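Side-chain contact in heroin esterase (Rhodococcus sp., PDB 1LZL), which probably hydrolyses acetyl esters such as those of heroin, as a serine esterase of the alpha/beta hydrolase fold: residues P27-T32 and F90-A95. Numbering follows the deposited sequence.
Sequences PNARAT and FAIGTA
Ala91 O is gripped by two nitrogens of one guanidinium: Arg30 NE lies 2.8 Å from it, and Arg30 NH2 reaches the same oxygen, also at 2.8 Å. This is a side-on grip in which NE and NH2 share one acceptor, and the oxygen lies in the guanidinium plane. The two donors differ in approach: NE arrives nearly head-on to the carbonyl, with a C=O...N angle of 168°, whereas NH2 comes in the carbonyl plane on a lone pair, at 144°. Because both N-H groups converge on a single acceptor, both bonds are bent, to 147° at the N-H of NE.

The aliphatic part of Arg30 packs against the next residue of the loop. Its CG, anti to the carbonyl carbon, meets Ile92 CG2 at 3.6 Å, and from there the chain runs extended to NE, which carries the guanidinium past the isoleucine to the Ala91 carbonyl. From the preceding residue of the helix, Ala29 CB approaches the same methyl, Ile92 CG2, more loosely at 4.4 Å. Arg30 NH1 turns to Glu123 in a salt bridge.

The contact thus joins helix 26-41, near the start of the chain, to a loop directly following an HGGG sequence, which in related esterases helps form the oxyanion hole. With an alanine here instead of Arg30, both donors to Ala91 O are removed, which is likely to leave that oxygen without its grip from the helix and the Glu123 carboxylate without this cationic partner. Since one guanidinium serves a neutral carbonyl and a carboxylate together, the salt bridge probably helps fix the rotation of the group that holds the loop.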
loop_
_atom_site.group_PDB
_atom_site.type_symbol
_atom_site.label_atom_id
_atom_site.label_comp_id
_atom_site.label_asym_id
_atom_site.label_seq_id
_atom_site.Cartn_x
_atom_site.Cartn_y
_atom_site.Cartn_z
ATOM N N PRO A 27 20.860 -3.133 4.207
ATOM C CA PRO A 27 20.925 -2.656 5.601
ATOM C C PRO A 27 20.896 -1.137 5.710
ATOM O O PRO A 27 20.290 -0.476 6.553
ATOM C CB PRO A 27 22.290 -3.151 6.067
ATOM C CG PRO A 27 22.623 -4.306 5.192
ATOM C CD PRO A 27 22.021 -3.985 3.858
ATOM N N ASN A 28 21.625 -0.516 4.769
ATOM C CA ASN A 28 21.651 0.946 4.835
ATOM C C ASN A 28 20.330 1.560 4.380
ATOM O O ASN A 28 19.882 2.553 4.948
ATOM C CB ASN A 28 22.817 1.480 4.004
ATOM C CG ASN A 28 22.927 2.975 4.279
ATOM O OD1 ASN A 28 23.348 3.396 5.365
ATOM N ND2 ASN A 28 22.516 3.710 3.253
ATOM N N ALA A 29 19.708 0.961 3.369
ATOM C CA ALA A 29 18.378 1.368 2.920
ATOM C C ALA A 29 17.370 1.323 4.071
ATOM O O ALA A 29 16.585 2.244 4.267
ATOM C CB ALA A 29 17.884 0.492 1.785
ATOM N N ARG A 30 17.418 0.204 4.786
ATOM C CA ARG A 30 16.551 0.036 5.948
ATOM C C ARG A 30 16.848 1.142 6.954
ATOM O O ARG A 30 15.952 1.667 7.620
ATOM C CB ARG A 30 16.737 -1.373 6.531
ATOM C CG ARG A 30 15.948 -2.439 5.762
ATOM C CD ARG A 30 16.277 -3.879 6.147
ATOM N NE ARG A 30 15.444 -4.793 5.374
ATOM C CZ ARG A 30 15.492 -6.104 5.442
ATOM N NH1 ARG A 30 16.373 -6.728 6.227
ATOM N NH2 ARG A 30 14.656 -6.798 4.681
ATOM N N ALA A 31 18.102 1.547 7.129
ATOM C CA ALA A 31 18.425 2.512 8.202
ATOM C C ALA A 31 18.026 3.908 7.792
ATOM O O ALA A 31 17.346 4.640 8.518
ATOM C CB ALA A 31 19.895 2.379 8.508
ATOM N N THR A 32 18.410 4.331 6.581
ATOM C CA THR A 32 17.966 5.698 6.221
ATOM C C THR A 32 16.442 5.733 6.107
ATOM O O THR A 32 15.787 6.739 6.435
ATOM C CB THR A 32 18.698 6.261 4.994
ATOM O OG1 THR A 32 17.818 6.540 3.878
ATOM C CG2 THR A 32 19.734 5.292 4.439
ATOM N N PHE A 90 8.707 -4.071 -0.659
ATOM C CA PHE A 90 8.644 -5.472 -0.173
ATOM C C PHE A 90 9.786 -5.765 0.792
ATOM O O PHE A 90 9.735 -6.822 1.465
ATOM C CB PHE A 90 8.638 -6.536 -1.281
ATOM C CG PHE A 90 7.530 -6.376 -2.308
ATOM C CD1 PHE A 90 6.192 -6.531 -1.970
ATOM C CD2 PHE A 90 7.803 -6.059 -3.627
ATOM C CE1 PHE A 90 5.188 -6.373 -2.925
ATOM C CE2 PHE A 90 6.821 -5.918 -4.600
ATOM C CZ PHE A 90 5.483 -6.070 -4.248
ATOM N N ALA A 91 10.796 -4.911 0.901
ATOM C CA ALA A 91 12.005 -5.274 1.671
ATOM C C ALA A 91 12.339 -4.335 2.793
ATOM O O ALA A 91 13.257 -4.652 3.598
ATOM C CB ALA A 91 13.194 -5.413 0.692
ATOM N N ILE A 92 11.667 -3.173 2.855
ATOM C CA ILE A 92 11.946 -2.234 3.953
ATOM C C ILE A 92 10.644 -1.724 4.569
ATOM O O ILE A 92 9.568 -1.968 3.957
ATOM C CB ILE A 92 12.808 -1.010 3.509
ATOM C CG1 ILE A 92 12.086 0.043 2.692
ATOM C CG2 ILE A 92 14.057 -1.532 2.801
ATOM C CD1 ILE A 92 13.046 1.129 2.181
ATOM N N GLY A 93 10.714 -1.073 5.717
ATOM C CA GLY A 93 9.523 -0.464 6.323
ATOM C C GLY A 93 8.945 -1.333 7.415
ATOM O O GLY A 93 9.170 -2.550 7.515
ATOM N N THR A 94 8.165 -0.702 8.263
ATOM C CA THR A 94 7.466 -1.254 9.383
ATOM C C THR A 94 6.027 -0.767 9.393
ATOM O O THR A 94 5.687 0.295 8.840
ATOM C CB THR A 94 8.126 -0.849 10.722
ATOM O OG1 THR A 94 7.968 0.570 10.906
ATOM C CG2 THR A 94 9.612 -1.127 10.680
ATOM N N ALA A 95 5.165 -1.536 10.020
ATOM C CA ALA A 95 3.805 -1.037 10.180
ATOM C C ALA A 95 3.797 0.303 10.888
ATOM O O ALA A 95 2.993 1.148 10.469
ATOM C CB ALA A 95 2.922 -2.032 10.935
#